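Local coordinates for protein GH3 beta-N-acetylglucosaminidase (Paenibacillaceae, PDB 6K5J) that releases terminal beta-linked N-acetylglucosamine by hydrolysis, as a glycoside hydrolase of family 3, at residues S369-R377 with I521-L531. Sequence-based numbering, arbitrary orientation.
Sequences SEKSITLLR and IAVQGTLPAPL
Gly525 meets the turn from Ser372 to Thr374 where helix 359-372 gives way to strand 374-377, an outermost strand of the six-stranded mixed sheet; the junction illustrates how a segment near the C-terminus can be held beside an edge strand by a few backbone and water-mediated bonds set among apolar contacts. One direct hydrogen bond joins the two segments, from Gly525 N to Ile373 O at 3.0 Å, with the donor 37° above the carbonyl plane. Beside it the CA of Gly525 makes a C-H...O contact with Ser372 O at 3.4 Å, the angle at the hydrogen being 161°. Water supplies further links: one molecule donates to both Glu370 O and Ile373 O while accepting from Gln524 N, and another connects Leu375 N with Gly525 O.

Apolar contacts flank this polar centre. The side chains of Glu370 and Ile521 cross at about a right angle, CB and CG of Glu370 resting on Ile521 CD1, and the carboxylate continues to a salt bridge with Arg511. Farther along, Leu376 CD2 reaches both Leu527 CD1 and Leu531 CD2; Leu376 and Arg377 form a classic beta bulge opposite Phe499.

Thr374 combines both kinds of contact. Its chi1 of -56° sets OG1 beside the backbone N and turns the methyl anti to that N, bringing CG2 3.6 Å from Leu527 N. A valine here would probably leave Ser372 O and Tyr503 OH without their hydroxyl partner. The Thr374 hydroxyl donates to Ser372 O in its carbonyl plane, with OG1 2.8 Å from that oxygen.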
ATOM      1  N   SER A 369       4.165 -17.349  -0.528  1.00 19.08           N
ATOM      2  CA  SER A 369       3.722 -17.296   0.861  1.00 18.62           C
ATOM      3  C   SER A 369       4.257 -18.466   1.674  1.00 17.66           C
ATOM      4  O   SER A 369       4.474 -18.323   2.881  1.00 17.95           O
ATOM      5  CB  SER A 369       2.191 -17.268   0.928  1.00 20.40           C
ATOM      6  OG  SER A 369       1.664 -16.202   0.162  1.00 20.53           O
ATOM      7  N   GLU A 370       4.461 -19.632   1.044  1.00 18.87           N
ATOM      8  CA  GLU A 370       5.077 -20.754   1.758  1.00 21.12           C
ATOM      9  C   GLU A 370       6.452 -20.385   2.306  1.00 18.82           C
ATOM     10  O   GLU A 370       6.866 -20.910   3.345  1.00 20.09           O
ATOM     11  CB  GLU A 370       5.192 -21.982   0.846  1.00 19.66           C
ATOM     12  CG  GLU A 370       3.842 -22.587   0.430  1.00 19.99           C
ATOM     13  CD  GLU A 370       3.983 -23.843  -0.430  1.00 25.99           C
ATOM     14  OE1 GLU A 370       5.102 -24.386  -0.531  1.00 23.94           O
ATOM     15  OE2 GLU A 370       2.968 -24.282  -1.006  1.00 26.94           O
ATOM     16  N   LYS A 371       7.180 -19.499   1.618  1.00 18.42           N
ATOM     17  CA  LYS A 371       8.499 -19.077   2.075  1.00 19.65           C
ATOM     18  C   LYS A 371       8.446 -17.964   3.115  1.00 19.21           C
ATOM     19  O   LYS A 371       9.480 -17.649   3.714  1.00 20.22           O
ATOM     20  CB  LYS A 371       9.352 -18.602   0.882  1.00 24.06           C
ATOM     21  CG  LYS A 371       9.834 -19.715  -0.043  1.00 24.17           C
ATOM     22  CD  LYS A 371      10.660 -19.162  -1.224  1.00 35.42           C
ATOM     23  CE  LYS A 371      12.137 -18.962  -0.863  1.00 44.67           C
ATOM     24  NZ  LYS A 371      12.905 -18.196  -1.913  1.00 41.59           N
ATOM     25  N   SER A 372       7.276 -17.377   3.349  1.00 17.78           N
ATOM     26  CA  SER A 372       7.125 -16.165   4.145  1.00 19.30           C
ATOM     27  C   SER A 372       6.777 -16.434   5.609  1.00 19.46           C
ATOM     28  O   SER A 372       7.300 -15.748   6.494  1.00 17.22           O
ATOM     29  CB  SER A 372       6.049 -15.273   3.493  1.00 16.14           C
ATOM     30  OG  SER A 372       5.846 -14.065   4.198  1.00 23.30           O
ATOM     31  N   ILE A 373       5.923 -17.430   5.890  1.00 18.69           N
ATOM     32  CA  ILE A 373       5.467 -17.680   7.259  1.00 18.56           C
ATOM     33  C   ILE A 373       6.656 -17.819   8.195  1.00 18.44           C
ATOM     34  O   ILE A 373       7.607 -18.560   7.918  1.00 19.88           O
ATOM     35  CB  ILE A 373       4.582 -18.940   7.321  1.00 18.06           C
ATOM     36  CG1 ILE A 373       3.457 -18.870   6.269  1.00 17.22           C
ATOM     37  CG2 ILE A 373       4.051 -19.114   8.751  1.00 17.57           C
ATOM     38  CD1 ILE A 373       2.475 -17.706   6.464  1.00 18.79           C
ATOM     39  N   THR A 374       6.586 -17.121   9.327  1.00 15.93           N
ATOM     40  CA  THR A 374       7.699 -16.983  10.254  1.00 19.91           C
ATOM     41  C   THR A 374       7.276 -17.441  11.642  1.00 19.50           C
ATOM     42  O   THR A 374       6.156 -17.173  12.074  1.00 20.63           O
ATOM     43  CB  THR A 374       8.159 -15.521  10.285  1.00 19.49           C
ATOM     44  OG1 THR A 374       8.493 -15.119   8.948  1.00 19.40           O
ATOM     45  CG2 THR A 374       9.361 -15.337  11.201  1.00 18.81           C
ATOM     46  N   LEU A 375       8.163 -18.149  12.333  1.00 20.37           N
ATOM     47  CA  LEU A 375       7.927 -18.578  13.706  1.00 21.60           C
ATOM     48  C   LEU A 375       8.782 -17.713  14.621  1.00 21.25           C
ATOM     49  O   LEU A 375      10.012 -17.763  14.548  1.00 21.25           O
ATOM     50  CB  LEU A 375       8.264 -20.061  13.893  1.00 23.48           C
ATOM     51  CG  LEU A 375       8.097 -20.653  15.310  1.00 25.02           C
ATOM     52  CD1 LEU A 375       6.710 -20.356  15.886  1.00 21.25           C
ATOM     53  CD2 LEU A 375       8.347 -22.152  15.297  1.00 26.93           C
ATOM     54  N   LEU A 376       8.142 -16.922  15.473  1.00 19.79           N
ATOM     55  CA  LEU A 376       8.869 -16.026  16.363  1.00 20.26           C
ATOM     56  C   LEU A 376       9.081 -16.607  17.751  1.00 25.07           C
ATOM     57  O   LEU A 376      10.047 -16.236  18.426  1.00 25.58           O
ATOM     58  CB  LEU A 376       8.128 -14.687  16.496  1.00 22.77           C
ATOM     59  CG  LEU A 376       8.268 -13.669  15.360  1.00 27.98           C
ATOM     60  CD1 LEU A 376       7.463 -14.097  14.169  1.00 28.46           C
ATOM     61  CD2 LEU A 376       7.785 -12.297  15.836  1.00 25.47           C
ATOM     62  N   ARG A 377       8.219 -17.519  18.190  1.00 22.64           N
ATOM     63  CA  ARG A 377       8.308 -18.028  19.551  1.00 24.26           C
ATOM     64  C   ARG A 377       7.642 -19.393  19.589  1.00 24.47           C
ATOM     65  O   ARG A 377       6.588 -19.577  18.987  1.00 21.67           O
ATOM     66  CB  ARG A 377       7.629 -17.071  20.544  1.00 23.67           C
ATOM     67  CG  ARG A 377       7.646 -17.562  21.987  1.00 26.92           C
ATOM     68  CD  ARG A 377       6.811 -16.678  22.904  1.00 25.35           C
ATOM     69  NE  ARG A 377       7.361 -15.341  23.019  1.00 24.37           N
ATOM     70  CZ  ARG A 377       6.693 -14.297  23.491  1.00 27.61           C
ATOM     71  NH1 ARG A 377       5.435 -14.436  23.893  1.00 28.22           N
ATOM     72  NH2 ARG A 377       7.284 -13.115  23.564  1.00 26.15           N
ATOM     73  N   ILE A 521       4.472 -28.269   5.661  1.00 17.96           N
ATOM     74  CA  ILE A 521       5.689 -27.576   5.255  1.00 19.27           C
ATOM     75  C   ILE A 521       6.387 -27.048   6.498  1.00 21.63           C
ATOM     76  O   ILE A 521       5.781 -26.870   7.557  1.00 17.96           O
ATOM     77  CB  ILE A 521       5.417 -26.422   4.260  1.00 17.09           C
ATOM     78  CG1 ILE A 521       4.591 -25.305   4.928  1.00 17.77           C
ATOM     79  CG2 ILE A 521       4.690 -26.937   3.006  1.00 19.20           C
ATOM     80  CD1 ILE A 521       4.236 -24.130   3.940  1.00 19.81           C
ATOM     81  N   ALA A 522       7.685 -26.818   6.364  1.00 17.62           N
ATOM     82  CA  ALA A 522       8.467 -26.229   7.433  1.00 20.86           C
ATOM     83  C   ALA A 522       8.430 -24.710   7.326  1.00 23.90           C
ATOM     84  O   ALA A 522       8.188 -24.144   6.257  1.00 22.96           O
ATOM     85  CB  ALA A 522       9.920 -26.715   7.373  1.00 22.23           C
ATOM     86  N   VAL A 523       8.695 -24.046   8.449  1.00 22.51           N
ATOM     87  CA  VAL A 523       8.784 -22.592   8.422  0.50 24.25           C
ATOM     88  C   VAL A 523      10.111 -22.192   7.797  1.00 23.87           C
ATOM     89  O   VAL A 523      11.173 -22.731   8.129  1.00 22.00           O
ATOM     90  CB  VAL A 523       8.625 -21.986   9.827  0.50 24.22           C
ATOM     91  CG1 VAL A 523       7.181 -21.528  10.046  0.50 23.66           C
ATOM     92  CG2 VAL A 523       9.052 -22.961  10.890  0.50 24.98           C
ATOM     93  N   GLN A 524      10.046 -21.253   6.858  1.00 22.82           N
ATOM     94  CA  GLN A 524      11.248 -20.737   6.213  1.00 22.27           C
ATOM     95  C   GLN A 524      11.415 -19.234   6.368  1.00 22.39           C
ATOM     96  O   GLN A 524      12.498 -18.720   6.067  1.00 19.42           O
ATOM     97  CB  GLN A 524      11.250 -21.070   4.711  1.00 24.60           C
ATOM     98  CG  GLN A 524      11.268 -22.569   4.361  1.00 23.34           C
ATOM     99  CD  GLN A 524      11.262 -22.792   2.853  1.00 25.52           C
ATOM    100  OE1 GLN A 524      10.264 -23.226   2.284  1.00 25.98           O
ATOM    101  NE2 GLN A 524      12.372 -22.480   2.202  1.00 21.00           N
ATOM    102  N   GLY A 525      10.393 -18.521   6.825  1.00 20.15           N
ATOM    103  CA  GLY A 525      10.459 -17.075   6.842  1.00 19.60           C
ATOM    104  C   GLY A 525      11.386 -16.568   7.924  1.00 20.78           C
ATOM    105  O   GLY A 525      11.654 -17.240   8.919  1.00 20.14           O
ATOM    106  N   THR A 526      11.880 -15.352   7.722  1.00 19.78           N
ATOM    107  CA  THR A 526      12.717 -14.670   8.700  1.00 22.42           C
ATOM    108  C   THR A 526      12.095 -13.316   8.998  1.00 22.32           C
ATOM    109  O   THR A 526      11.804 -12.559   8.070  1.00 21.41           O
ATOM    110  CB  THR A 526      14.142 -14.496   8.159  1.00 27.69           C
ATOM    111  OG1 THR A 526      14.786 -15.777   8.101  1.00 30.33           O
ATOM    112  CG2 THR A 526      14.953 -13.565   9.050  1.00 27.33           C
ATOM    113  N   LEU A 527      11.895 -13.004  10.276  1.00 20.23           N
ATOM    114  CA  LEU A 527      11.312 -11.721  10.650  1.00 17.80           C
ATOM    115  C   LEU A 527      12.096 -10.571  10.011  1.00 19.84           C
ATOM    116  O   LEU A 527      13.299 -10.425  10.283  1.00 18.29           O
ATOM    117  CB  LEU A 527      11.319 -11.577  12.167  1.00 19.49           C
ATOM    118  CG  LEU A 527      10.770 -10.271  12.733  1.00 21.48           C
ATOM    119  CD1 LEU A 527       9.262 -10.206  12.565  1.00 22.66           C
ATOM    120  CD2 LEU A 527      11.172 -10.132  14.209  1.00 23.19           C
ATOM    121  N   PRO A 528      11.480  -9.766   9.143  1.00 21.10           N
ATOM    122  CA  PRO A 528      12.242  -8.777   8.369  1.00 18.48           C
ATOM    123  C   PRO A 528      12.323  -7.387   8.987  1.00 20.35           C
ATOM    124  O   PRO A 528      12.988  -6.522   8.408  1.00 17.84           O
ATOM    125  CB  PRO A 528      11.459  -8.730   7.052  1.00 18.79           C
ATOM    126  CG  PRO A 528      10.025  -8.894   7.509  1.00 19.81           C
ATOM    127  CD  PRO A 528      10.084  -9.868   8.674  1.00 19.07           C
ATOM    128  N   ALA A 529      11.679  -7.143  10.124  1.00 18.85           N
ATOM    129  CA  ALA A 529      11.689  -5.845  10.786  1.00 20.09           C
ATOM    130  C   ALA A 529      11.770  -6.063  12.285  1.00 21.09           C
ATOM    131  O   ALA A 529      11.280  -7.082  12.794  1.00 24.36           O
ATOM    132  CB  ALA A 529      10.438  -5.014  10.438  1.00 16.31           C
ATOM    133  N   PRO A 530      12.377  -5.137  13.027  1.00 20.20           N
ATOM    134  CA  PRO A 530      12.709  -5.411  14.427  1.00 19.93           C
ATOM    135  C   PRO A 530      11.522  -5.251  15.367  1.00 20.32           C
ATOM    136  O   PRO A 530      10.619  -4.438  15.153  1.00 18.91           O
ATOM    137  CB  PRO A 530      13.794  -4.377  14.738  1.00 22.58           C
ATOM    138  CG  PRO A 530      13.461  -3.210  13.836  1.00 22.55           C
ATOM    139  CD  PRO A 530      12.968  -3.862  12.558  1.00 19.79           C
ATOM    140  N   LEU A 531      11.560  -6.030  16.447  1.00 22.07           N
ATOM    141  CA  LEU A 531      10.534  -5.934  17.478  1.00 22.15           C
ATOM    142  C   LEU A 531      10.736  -4.727  18.382  1.00 23.43           C
ATOM    143  O   LEU A 531       9.813  -4.354  19.110  1.00 22.77           O
ATOM    144  CB  LEU A 531      10.516  -7.215  18.310  1.00 21.83           C
ATOM    145  CG  LEU A 531      10.224  -8.513  17.558  1.00 24.17           C
ATOM    146  CD1 LEU A 531      10.169  -9.688  18.532  1.00 24.63           C
ATOM    147  CD2 LEU A 531       8.926  -8.414  16.766  1.00 21.95           C
TER
HETATM  148  O   HOH W   1       7.791 -23.588   3.729  1.00 20.51           O
HETATM  149  O   HOH W   2       7.633 -20.434   5.912  1.00 21.46           O
HETATM  150  O   HOH W   3      10.702 -18.667  11.120  1.00 25.32           O